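Long-range contacts in SusD-like protein BACOVA_02651 (Bacteroides ovatus, PDB 5E76), which binds xyloglucan at the cell surface of a gut bacterium, probably holding the polysaccharide before its transport into the periplasm for degradation: residues Leu216-Asn221 / Arg383-Ile388; Lys227-Asn232 / Asp331-Gly336; Gly267-Ser272 / Val338-Ser343; Glu285-Leu290 / Lys387-Ser392. One frame throughout, in Å; residues are numbered along the deposited sequence.

Contact 1: Leu216-Asn221 / Arg383-Ile388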
# COMPACT_ATOMS: atom_id res chain seq x y z
N LEU A 216 -18.56 -9.64 -6.40
CA LEU A 216 -17.69 -8.65 -7.01
C LEU A 216 -16.71 -9.30 -7.97
O LEU A 216 -16.46 -10.50 -7.90
CB LEU A 216 -16.93 -7.86 -5.94
CG LEU A 216 -17.82 -7.18 -4.91
CD1 LEU A 216 -16.98 -6.60 -3.74
CD2 LEU A 216 -18.65 -6.09 -5.57
N ASP A 217 -16.14 -8.49 -8.85
CA ASP A 217 -15.33 -8.99 -9.94
C ASP A 217 -14.22 -8.01 -10.21
O ASP A 217 -14.37 -6.82 -9.99
CB ASP A 217 -16.22 -9.22 -11.19
CG ASP A 217 -15.53 -10.02 -12.26
OD1 ASP A 217 -15.92 -11.20 -12.48
OD2 ASP A 217 -14.58 -9.48 -12.87
N LEU A 218 -13.08 -8.50 -10.67
CA LEU A 218 -11.98 -7.63 -11.03
C LEU A 218 -12.39 -6.78 -12.21
O LEU A 218 -13.15 -7.23 -13.05
CB LEU A 218 -10.72 -8.45 -11.36
CG LEU A 218 -10.22 -9.45 -10.32
CD1 LEU A 218 -8.95 -10.10 -10.82
CD2 LEU A 218 -9.98 -8.77 -8.92
N MET A 219 -11.91 -5.55 -12.27
CA MET A 219 -12.11 -4.76 -13.47
C MET A 219 -11.44 -5.47 -14.62
O MET A 219 -10.33 -5.94 -14.46
CB MET A 219 -11.53 -3.36 -13.36
CG MET A 219 -12.31 -2.44 -12.44
SD MET A 219 -11.87 -0.73 -12.73
CE MET A 219 -12.83 -0.42 -14.20
N THR A 220 -12.11 -5.51 -15.78
CA THR A 220 -11.65 -6.33 -16.89
C THR A 220 -10.26 -5.93 -17.33
O THR A 220 -9.47 -6.77 -17.77
CB THR A 220 -12.60 -6.21 -18.11
OG1 THR A 220 -13.93 -6.51 -17.69
CG2 THR A 220 -12.17 -7.16 -19.22
N ASN A 221 -10.00 -4.64 -17.25
CA ASN A 221 -8.72 -4.11 -17.62
C ASN A 221 -8.01 -3.54 -16.39
O ASN A 221 -8.58 -2.74 -15.63
CB ASN A 221 -8.89 -3.06 -18.71
CG ASN A 221 -9.87 -3.49 -19.81
OD1 ASN A 221 -9.90 -4.65 -20.24
ND2 ASN A 221 -10.68 -2.56 -20.24
N ARG A 383 -3.88 -13.30 -12.76
CA ARG A 383 -2.99 -13.39 -13.89
C ARG A 383 -3.80 -13.29 -15.18
O ARG A 383 -3.36 -12.68 -16.14
CB ARG A 383 -2.20 -14.70 -13.82
CG ARG A 383 -1.08 -14.63 -12.80
CD ARG A 383 -0.26 -15.84 -12.84
NE ARG A 383 0.57 -15.93 -14.04
CZ ARG A 383 1.82 -15.51 -14.12
NH1 ARG A 383 2.38 -14.95 -13.08
NH2 ARG A 383 2.51 -15.68 -15.24
N GLU A 384 -5.00 -13.85 -15.15
CA GLU A 384 -5.89 -13.83 -16.30
C GLU A 384 -6.16 -12.38 -16.71
O GLU A 384 -6.08 -12.04 -17.89
CB GLU A 384 -7.18 -14.59 -15.96
CG GLU A 384 -8.18 -14.66 -17.05
CD GLU A 384 -9.32 -15.63 -16.73
OE1 GLU A 384 -9.49 -16.07 -15.57
OE2 GLU A 384 -10.04 -15.97 -17.68
N ARG A 385 -6.41 -11.51 -15.73
CA ARG A 385 -6.67 -10.12 -16.05
C ARG A 385 -5.46 -9.42 -16.64
O ARG A 385 -5.60 -8.54 -17.48
CB ARG A 385 -7.12 -9.37 -14.84
CG ARG A 385 -7.02 -7.88 -15.10
CD ARG A 385 -7.78 -7.19 -14.14
NE ARG A 385 -7.08 -7.18 -12.88
CZ ARG A 385 -7.47 -6.45 -11.85
NH1 ARG A 385 -8.55 -5.69 -11.98
NH2 ARG A 385 -6.78 -6.49 -10.71
N ALA A 386 -4.28 -9.76 -16.14
CA ALA A 386 -3.05 -9.19 -16.66
C ALA A 386 -2.78 -9.74 -18.03
O ALA A 386 -1.78 -9.41 -18.65
CB ALA A 386 -1.85 -9.48 -15.71
N LYS A 387 -3.66 -10.63 -18.49
CA LYS A 387 -3.59 -11.17 -19.85
C LYS A 387 -2.30 -11.98 -20.03
O LYS A 387 -1.72 -12.03 -21.12
CB LYS A 387 -3.67 -10.05 -20.87
CG LYS A 387 -4.90 -9.17 -20.72
CD LYS A 387 -6.21 -9.92 -21.02
CE LYS A 387 -7.42 -8.95 -21.11
NZ LYS A 387 -7.85 -8.49 -19.72
N ILE A 388 -1.87 -12.62 -18.96
CA ILE A 388 -0.71 -13.47 -19.04
C ILE A 388 -1.18 -14.86 -18.69
O ILE A 388 -2.27 -15.07 -18.19
CB ILE A 388 0.47 -13.00 -18.10
CG1 ILE A 388 0.03 -12.95 -16.63
CG2 ILE A 388 1.00 -11.69 -18.63
CD1 ILE A 388 1.14 -12.42 -15.57

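Contact 2: Lys227-Asn232 / Asp331-Gly336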
# COMPACT_ATOMS: atom_id res chain seq x y z
N LYS A 227 -7.68 5.20 -13.22
CA LYS A 227 -8.25 6.33 -13.93
C LYS A 227 -9.26 7.04 -13.04
O LYS A 227 -10.04 6.40 -12.35
CB LYS A 227 -8.95 5.86 -15.21
CG LYS A 227 -8.03 5.13 -16.16
CD LYS A 227 -8.78 4.45 -17.29
CE LYS A 227 -7.77 3.87 -18.26
NZ LYS A 227 -8.34 3.15 -19.43
N TYR A 228 -9.23 8.36 -13.06
CA TYR A 228 -10.21 9.13 -12.33
C TYR A 228 -11.65 8.68 -12.50
O TYR A 228 -12.41 8.61 -11.53
CB TYR A 228 -10.13 10.58 -12.74
CG TYR A 228 -11.23 11.42 -12.13
CD1 TYR A 228 -11.31 11.61 -10.76
CD2 TYR A 228 -12.18 12.05 -12.94
CE1 TYR A 228 -12.30 12.39 -10.19
CE2 TYR A 228 -13.18 12.85 -12.37
CZ TYR A 228 -13.23 13.00 -11.00
OH TYR A 228 -14.20 13.78 -10.43
N LYS A 229 -12.04 8.39 -13.74
CA LYS A 229 -13.43 8.09 -14.04
C LYS A 229 -13.91 6.81 -13.35
O LYS A 229 -15.10 6.53 -13.30
CB LYS A 229 -13.66 7.98 -15.56
CG LYS A 229 -12.66 8.76 -16.46
CD LYS A 229 -11.48 7.88 -16.92
CE LYS A 229 -11.07 8.13 -18.39
NZ LYS A 229 -10.62 6.93 -19.19
N ASN A 230 -12.96 6.05 -12.79
CA ASN A 230 -13.24 4.76 -12.19
C ASN A 230 -13.01 4.68 -10.66
O ASN A 230 -12.80 3.60 -10.12
CB ASN A 230 -12.40 3.69 -12.91
CG ASN A 230 -12.87 3.44 -14.36
OD1 ASN A 230 -14.07 3.31 -14.62
ND2 ASN A 230 -11.92 3.38 -15.28
N ASN A 231 -13.05 5.83 -9.97
CA ASN A 231 -13.04 5.82 -8.50
C ASN A 231 -14.22 4.99 -7.99
O ASN A 231 -15.31 5.06 -8.54
CB ASN A 231 -13.17 7.23 -7.89
CG ASN A 231 -11.83 8.00 -7.80
OD1 ASN A 231 -10.77 7.43 -7.68
ND2 ASN A 231 -11.92 9.31 -7.82
N ASN A 232 -13.99 4.21 -6.94
CA ASN A 232 -15.00 3.33 -6.34
C ASN A 232 -15.68 2.35 -7.31
O ASN A 232 -16.84 1.96 -7.14
CB ASN A 232 -16.05 4.19 -5.64
CG ASN A 232 -15.43 5.10 -4.61
OD1 ASN A 232 -14.55 4.68 -3.86
ND2 ASN A 232 -15.85 6.37 -4.59
N ASP A 331 -7.35 17.64 -19.01
CA ASP A 331 -8.27 17.36 -20.11
C ASP A 331 -8.36 15.87 -20.45
O ASP A 331 -9.24 15.48 -21.22
CB ASP A 331 -7.87 18.18 -21.35
CG ASP A 331 -8.07 19.67 -21.13
OD1 ASP A 331 -9.05 20.04 -20.44
OD2 ASP A 331 -7.24 20.47 -21.63
N ASP A 332 -7.50 15.04 -19.84
CA ASP A 332 -7.39 13.62 -20.19
C ASP A 332 -8.40 12.81 -19.41
O ASP A 332 -8.06 12.00 -18.55
CB ASP A 332 -5.96 13.14 -19.94
CG ASP A 332 -4.97 13.78 -20.87
OD1 ASP A 332 -5.40 14.40 -21.85
OD2 ASP A 332 -3.76 13.64 -20.64
N ASP A 333 -9.67 13.02 -19.76
CA ASP A 333 -10.81 12.52 -19.01
C ASP A 333 -10.76 12.67 -17.50
O ASP A 333 -11.27 11.82 -16.77
CB ASP A 333 -11.01 11.06 -19.33
CG ASP A 333 -11.38 10.84 -20.78
OD1 ASP A 333 -11.99 11.77 -21.36
OD2 ASP A 333 -11.07 9.77 -21.33
N ASN A 334 -10.15 13.75 -17.02
CA ASN A 334 -10.15 14.02 -15.58
C ASN A 334 -11.09 15.15 -15.16
O ASN A 334 -11.12 15.51 -13.98
CB ASN A 334 -8.72 14.31 -15.13
CG ASN A 334 -7.84 13.08 -15.21
OD1 ASN A 334 -8.23 12.00 -14.77
ND2 ASN A 334 -6.67 13.23 -15.81
N ASP A 335 -11.85 15.66 -16.13
CA ASP A 335 -12.88 16.70 -15.95
C ASP A 335 -12.29 17.97 -15.32
O ASP A 335 -12.96 18.64 -14.54
CB ASP A 335 -14.06 16.18 -15.11
CG ASP A 335 -14.93 15.19 -15.86
OD1 ASP A 335 -15.11 15.33 -17.09
OD2 ASP A 335 -15.44 14.26 -15.20
N GLY A 336 -11.06 18.28 -15.71
CA GLY A 336 -10.33 19.44 -15.21
C GLY A 336 -9.81 19.37 -13.79
O GLY A 336 -9.25 20.33 -13.29
O HOH W 1 -7.42 9.45 -15.24

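Contact 3: Gly267-Ser272 / Val338-Ser343. With XYS (alpha-D-xylopyranose), chain B; BGC (beta-D-glucopyranose), chain C; BGC (beta-D-glucopyranose), chain D.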
# COMPACT_ATOMS: atom_id res chain seq x y z
N GLY A 267 0.41 20.21 -18.49
CA GLY A 267 1.04 21.44 -18.09
C GLY A 267 1.32 21.64 -16.60
O GLY A 267 2.24 22.37 -16.25
N VAL A 268 0.54 20.99 -15.72
CA VAL A 268 0.59 21.25 -14.28
C VAL A 268 1.98 21.01 -13.66
O VAL A 268 2.70 20.11 -14.06
CB VAL A 268 -0.45 20.40 -13.53
CG1 VAL A 268 -0.26 20.49 -12.02
CG2 VAL A 268 -1.85 20.83 -13.91
N ASN A 269 2.34 21.84 -12.69
CA ASN A 269 3.68 21.78 -12.10
C ASN A 269 3.94 20.44 -11.39
O ASN A 269 3.05 19.91 -10.71
CB ASN A 269 3.88 22.93 -11.11
CG ASN A 269 5.30 23.02 -10.58
OD1 ASN A 269 6.27 22.79 -11.31
ND2 ASN A 269 5.44 23.35 -9.30
N CYS A 270 5.15 19.91 -11.56
CA CYS A 270 5.54 18.65 -10.93
C CYS A 270 7.06 18.56 -10.95
O CYS A 270 7.72 19.42 -11.56
CB CYS A 270 4.92 17.44 -11.64
SG CYS A 270 5.28 17.33 -13.41
N TRP A 271 7.60 17.55 -10.28
CA TRP A 271 9.04 17.49 -10.06
C TRP A 271 9.59 16.11 -9.74
O TRP A 271 10.77 16.00 -9.43
CB TRP A 271 9.41 18.45 -8.91
CG TRP A 271 8.56 18.21 -7.73
CD1 TRP A 271 8.59 17.11 -6.91
CD2 TRP A 271 7.53 19.06 -7.22
NE1 TRP A 271 7.63 17.23 -5.94
CE2 TRP A 271 6.98 18.42 -6.10
CE3 TRP A 271 7.03 20.31 -7.61
CZ2 TRP A 271 5.94 18.99 -5.35
CZ3 TRP A 271 6.00 20.87 -6.87
CH2 TRP A 271 5.47 20.22 -5.76
N SER A 272 8.77 15.08 -9.77
CA SER A 272 9.25 13.71 -9.47
C SER A 272 10.52 13.32 -10.24
O SER A 272 10.62 13.52 -11.43
CB SER A 272 8.19 12.65 -9.78
OG SER A 272 8.50 11.46 -9.06
N VAL A 338 -7.18 18.38 -12.14
CA VAL A 338 -5.75 18.15 -11.96
C VAL A 338 -5.00 19.47 -11.81
O VAL A 338 -4.83 20.20 -12.78
CB VAL A 338 -5.14 17.37 -13.15
CG1 VAL A 338 -3.62 17.26 -13.03
CG2 VAL A 338 -5.77 15.99 -13.25
N LYS A 339 -4.55 19.77 -10.60
CA LYS A 339 -3.61 20.87 -10.39
C LYS A 339 -2.49 20.40 -9.44
O LYS A 339 -2.60 19.34 -8.83
CB LYS A 339 -4.30 22.12 -9.86
CG LYS A 339 -3.34 23.33 -9.63
CD LYS A 339 -2.50 23.67 -10.89
CE LYS A 339 -1.15 24.29 -10.55
NZ LYS A 339 -0.13 24.16 -11.65
N GLN A 340 -1.41 21.17 -9.35
CA GLN A 340 -0.26 20.76 -8.55
C GLN A 340 -0.71 20.37 -7.14
O GLN A 340 -1.60 21.01 -6.56
CB GLN A 340 0.80 21.88 -8.49
CG GLN A 340 0.59 22.96 -7.45
CD GLN A 340 1.88 23.70 -7.17
OE1 GLN A 340 2.69 23.89 -8.07
NE2 GLN A 340 2.09 24.10 -5.90
N MET A 341 -0.10 19.31 -6.62
CA MET A 341 -0.48 18.77 -5.33
C MET A 341 -2.00 18.61 -5.19
O MET A 341 -2.57 18.83 -4.11
CB MET A 341 0.05 19.66 -4.20
CG MET A 341 1.56 19.87 -4.17
SD MET A 341 2.10 20.74 -2.65
CE MET A 341 1.81 19.45 -1.44
N ASN A 342 -2.65 18.22 -6.29
CA ASN A 342 -4.09 17.96 -6.29
C ASN A 342 -4.46 16.96 -7.38
O ASN A 342 -4.83 17.30 -8.52
CB ASN A 342 -4.89 19.27 -6.42
CG ASN A 342 -6.24 19.21 -5.71
OD1 ASN A 342 -6.98 18.24 -5.81
ND2 ASN A 342 -6.55 20.27 -4.98
N SER A 343 -4.32 15.70 -7.00
CA SER A 343 -4.69 14.59 -7.85
C SER A 343 -6.12 14.20 -7.51
O SER A 343 -6.55 14.30 -6.36
CB SER A 343 -3.75 13.40 -7.66
OG SER A 343 -4.28 12.23 -8.28
C1 XYS B . 4.57 26.01 -4.01
C2 XYS B . 4.92 26.31 -5.43
C3 XYS B . 6.30 27.01 -5.40
C4 XYS B . 6.17 28.30 -4.57
C5 XYS B . 5.69 27.86 -3.16
O2 XYS B . 5.15 25.08 -6.07
O3 XYS B . 6.57 27.44 -6.71
O4 XYS B . 7.45 28.82 -4.39
O5 XYS B . 4.44 27.18 -3.34
C2 BGC C . 13.01 17.52 -7.09
C3 BGC C . 14.36 16.94 -7.00
C4 BGC C . 15.37 17.93 -7.35
C5 BGC C . 15.31 19.12 -6.48
C6 BGC C . 16.31 20.13 -6.99
C1 BGC C . 12.89 18.67 -6.07
O2 BGC C . 12.01 16.53 -6.86
O3 BGC C . 14.46 15.76 -7.88
O4 BGC C . 16.71 17.37 -7.23
O5 BGC C . 13.96 19.69 -6.46
O6 BGC C . 15.90 21.45 -6.69
C2 BGC D . 10.11 22.30 -4.67
C3 BGC D . 10.89 21.51 -5.71
C4 BGC D . 11.43 20.21 -5.12
C5 BGC D . 10.34 19.46 -4.37
C6 BGC D . 10.91 18.20 -3.71
C1 BGC D . 9.11 21.42 -3.94
O2 BGC D . 9.43 23.39 -5.30
O3 BGC D . 11.97 22.30 -6.21
O4 BGC D . 11.95 19.39 -6.17
O5 BGC D . 9.78 20.30 -3.37
O6 BGC D . 10.18 17.91 -2.51

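Contact 4: Glu285-Leu290 / Lys387-Ser392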
# COMPACT_ATOMS: atom_id res chain seq x y z
N GLU A 285 7.16 -10.48 -15.79
CA GLU A 285 7.39 -11.45 -16.89
C GLU A 285 7.24 -10.76 -18.24
O GLU A 285 6.56 -9.75 -18.36
CB GLU A 285 6.42 -12.64 -16.85
CG GLU A 285 6.62 -13.48 -15.62
CD GLU A 285 5.31 -14.15 -15.17
OE1 GLU A 285 4.44 -14.46 -16.05
OE2 GLU A 285 5.15 -14.34 -13.92
N LEU A 286 7.87 -11.35 -19.24
CA LEU A 286 7.90 -10.77 -20.57
C LEU A 286 6.50 -10.43 -21.08
O LEU A 286 6.33 -9.44 -21.77
CB LEU A 286 8.64 -11.71 -21.52
CG LEU A 286 9.70 -11.04 -22.41
CD1 LEU A 286 10.83 -12.02 -22.78
CD2 LEU A 286 9.08 -10.49 -23.69
N ALA A 287 5.49 -11.20 -20.69
CA ALA A 287 4.13 -10.98 -21.20
C ALA A 287 3.31 -9.97 -20.41
O ALA A 287 2.19 -9.62 -20.84
CB ALA A 287 3.37 -12.31 -21.23
N ASP A 288 3.86 -9.48 -19.30
CA ASP A 288 3.12 -8.78 -18.25
C ASP A 288 3.16 -7.28 -18.44
O ASP A 288 3.43 -6.51 -17.48
CB ASP A 288 3.72 -9.13 -16.87
CG ASP A 288 2.74 -8.93 -15.71
OD1 ASP A 288 1.62 -8.44 -15.93
OD2 ASP A 288 3.09 -9.29 -14.57
N THR A 289 2.89 -6.83 -19.66
CA THR A 289 3.17 -5.44 -19.99
C THR A 289 1.97 -4.55 -19.76
O THR A 289 2.12 -3.34 -19.77
CB THR A 289 3.65 -5.30 -21.43
OG1 THR A 289 2.62 -5.77 -22.32
CG2 THR A 289 4.94 -6.11 -21.64
N LEU A 290 0.80 -5.12 -19.51
CA LEU A 290 -0.37 -4.31 -19.14
C LEU A 290 -0.28 -3.76 -17.69
O LEU A 290 -0.69 -2.62 -17.42
CB LEU A 290 -1.65 -5.13 -19.29
CG LEU A 290 -2.03 -5.56 -20.71
CD1 LEU A 290 -3.35 -6.30 -20.69
CD2 LEU A 290 -2.09 -4.36 -21.64
N LYS A 387 -3.66 -10.63 -18.49
CA LYS A 387 -3.59 -11.17 -19.85
C LYS A 387 -2.30 -11.98 -20.03
O LYS A 387 -1.72 -12.03 -21.12
CB LYS A 387 -3.67 -10.05 -20.87
CG LYS A 387 -4.90 -9.17 -20.72
CD LYS A 387 -6.21 -9.92 -21.02
CE LYS A 387 -7.42 -8.95 -21.11
NZ LYS A 387 -7.85 -8.49 -19.72
N ILE A 388 -1.87 -12.62 -18.96
CA ILE A 388 -0.71 -13.47 -19.04
C ILE A 388 -1.18 -14.86 -18.69
O ILE A 388 -2.27 -15.07 -18.19
CB ILE A 388 0.47 -13.00 -18.10
CG1 ILE A 388 0.03 -12.95 -16.63
CG2 ILE A 388 1.00 -11.69 -18.63
CD1 ILE A 388 1.14 -12.42 -15.57
N ASN A 389 -0.32 -15.79 -19.00
CA ASN A 389 -0.54 -17.21 -18.77
C ASN A 389 -0.85 -17.59 -17.33
O ASN A 389 -0.19 -17.10 -16.41
CB ASN A 389 0.71 -17.95 -19.22
CG ASN A 389 1.97 -17.05 -19.12
OD1 ASN A 389 2.08 -16.02 -19.85
ND2 ASN A 389 2.85 -17.35 -18.14
N LYS A 390 -1.81 -18.48 -17.14
CA LYS A 390 -2.03 -19.04 -15.82
C LYS A 390 -0.86 -19.91 -15.36
O LYS A 390 -0.04 -20.35 -16.17
CB LYS A 390 -3.31 -19.87 -15.81
CG LYS A 390 -4.51 -19.08 -16.05
CD LYS A 390 -5.74 -19.88 -15.78
CE LYS A 390 -6.95 -19.23 -16.39
NZ LYS A 390 -8.13 -20.10 -16.12
N LYS A 391 -0.77 -20.14 -14.04
CA LYS A 391 0.20 -21.08 -13.51
C LYS A 391 -0.57 -22.33 -13.02
O LYS A 391 -1.66 -22.20 -12.45
CB LYS A 391 1.01 -20.44 -12.38
CG LYS A 391 1.79 -19.22 -12.86
CD LYS A 391 2.64 -18.56 -11.74
CE LYS A 391 3.97 -19.31 -11.57
NZ LYS A 391 4.75 -19.31 -12.88
N SER A 392 -0.02 -23.52 -13.27
CA SER A 392 -0.70 -24.76 -12.92
C SER A 392 -0.36 -25.12 -11.48
O SER A 392 -1.04 -25.89 -10.83
CB SER A 392 -0.29 -25.91 -13.87
OG SER A 392 1.12 -26.13 -13.77

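Contact 1: Leu216-Asn221 / Arg383-Ile388
The Arg385 guanidinium carries Leu218 on one face, with Leu218 CB 3.5 Å above the plane and displaced toward the rim, while at an edge, near the plane, it meets the carbonyl of Met219. The two side chains cross almost at right angles, Leu218 CD1 resting 4.0 Å from Arg385 NE. Arg385 NH1 donates to Met219 O at 3.1 Å along a nearly straight path (168°), although that oxygen is modelled too close to a neighbour and its position is less certain. With CG trans to the backbone N (chi1 165°), Arg385 leaves the end of helix 374-385 and then bends at chi3 (75°), which brings the guanidinium to the loop. Its NH1 also forms a salt bridge with Glu235, a residue that accepts a hydrogen bond from Met219 N, and its NH2 pairs with Glu406. Lys387 follows the helix in a Schellman motif and curls back, its NZ giving a hydrogen bond to Arg385 O at 3.2 Å. The buried arginine charge is met by the carboxylates of Glu235 and Glu406, with the less certain Met219 carbonyl as a further partner, a set that probably fixes the group's rotation and ties loop 216-221 to the helix end.

Contact 2: Lys227-Asn232 / Asp331-Gly336
Tyr228 and Asn334 bring their backbones closest, CA to CA 5.9 Å, where a short 3-10 turn at 228-229 faces an irregular loop in which Asp333, Asp335 and Gly336 all have positive phi. Tyr228 projects toward that loop with CG opposite the backbone N (chi1 173°), and its ring lies alongside the loop's polar backbone. Asp333 O and Asp335 OD2 both stand at the ring edge, near its plane, the latter 3.9 Å from Tyr228 CE2, and the Asp335 carboxylate is turned 88° against the ring. Asn334 slides past in the opposite sense and places OD1 beside Tyr228 CB. One water joins the two: it accepts from Tyr228 N at 3.0 Å and donates to Asn334 OD1 at 2.7 Å. The other end of that amide, Asn334 ND2, is held by Gly329 O and Pro327 O. At the exposed flank Lys229 NZ forms a long salt bridge with Asp333 OD2 (3.6 Å), but Lys229 is modelled too close to Asp333, so the pairing is doubtful. Replacing Tyr228 by alanine removes the ring and is likely to leave a gap between Pro244, Pro344 and the 333-335 backbone, although the water bridge, which takes only the main-chain N of Tyr228, could remain. This is loop-to-loop packing at the surface of the SusD-family region, the 331-336 loop containing an inverse gamma turn centred on Asp332.

Contact 3: Gly267-Ser272 / Val338-Ser343
Hydrogen bonding centres on the amides of Asn269 and Gln340, which lie side by side and point the same way. Asn269 ND2 donates to Gln340 OE1 at 3.1 Å (165°); the acceptor lies in the Asn269 amide plane, while the donor is tilted 28° from the Gln340 carbonyl plane. Gln340, its CG set between backbone N and carbonyl carbon (chi1 84°), extends to the bound xylose, where NE2 donates to XYS O2 at 3.2 Å. Asn269, itself a pocket residue, probably helps to hold the Gln340 amide in this orientation. On the other flank, O2 of the chain C glucose lies 2.9 Å from Trp271 O, a probable hydrogen bond. Apolar contacts back this up: Val268 CG2 meets Val338 CG1 at 4.1 Å, and Trp271 CH2 meets Met341 CG at 4.2 Å. Over one indole face sits the chain D glucose, its C5 3.7 Å above the Trp271 plane and offset toward the rim, an aromatic platform of the kind common in carbohydrate recognition; Trp271 NE1 is tied to Asp257. Both segments are loops, one leading to strand 275-276 and the other to strand 347-351, and helix 255-258 pins them together: Ser256 OG bonds to Asn269 O and Met341 N.

Contact 4: Glu285-Leu290 / Lys387-Ser392
Asp288 N donates to Glu285 O at 2.9 Å, closing a type I beta turn that offers Glu285, Ala287 and Asp288 to the side chain of Ile388. No hydrogen bond crosses the contact; Ile388 fills it by shape. Its CG2 branch presses on the turn, 3.6 Å from Ala287 CB and equally close to Asp288 CA. The other branch, with CG1 between the backbone N and the carbonyl carbon (chi1 59°), carries CD1 up to the acidic groups, 3.8 Å from Asp288 OD2 and 3.9 Å from Glu285 OE1. Both carboxylates have charge partners outside the two segments: Glu285 forms a salt bridge with Arg383, and Asp288 with Arg291. The turn runs directly into helix 289-295. Asp288 holds the N-cap position but makes no capping bond with its side chain, and it also centres an inverse gamma turn, with a weak bond from Thr289 N to Ala287 O. Opposite it, residues 387-392 belong to the connection between helices 374-385 and 396-407, so the start of one helix is packed against the link between two others. Cut back to an alanine, Ile388 would lose both branches, which is likely to leave the beta turn without its apolar partner and the carboxylates of Asp288 and Glu285 more open to water. Two residues on from Asp288, Leu290 crosses the aliphatic part of Lys387, its CD1 a tight 3.3 Å from Lys387 CG. Glu285 reaches Arg401 and Asp288 reaches Val405, both on helix 396-407.

How the contacts relate
Contacts 1 and 4 end on the same stretch after helix 374-385, sharing Lys387 and Ile388, with centres about 11 Å apart; Arg383 of contact 1 joins them by pairing with Glu285 of contact 4. The centre of contact 2 is about 20 Å from that of contact 1; contact 2 is nested within the chain loop that contact 1 closes, and touches it through Met219 and Asn230. Contact 3, also nested there, crosses contact 2 along the chain, their second segments 331-336 and 338-343 being near neighbours in one loop before strand 347-351. Contacts 3 and 4 are farthest apart, about 33 Å between centres. The contacts thus spread from the glycan-binding surface at contact 3 to the helix ends at contacts 1 and 4, contacts 2 and 3 being linked through the chain alone.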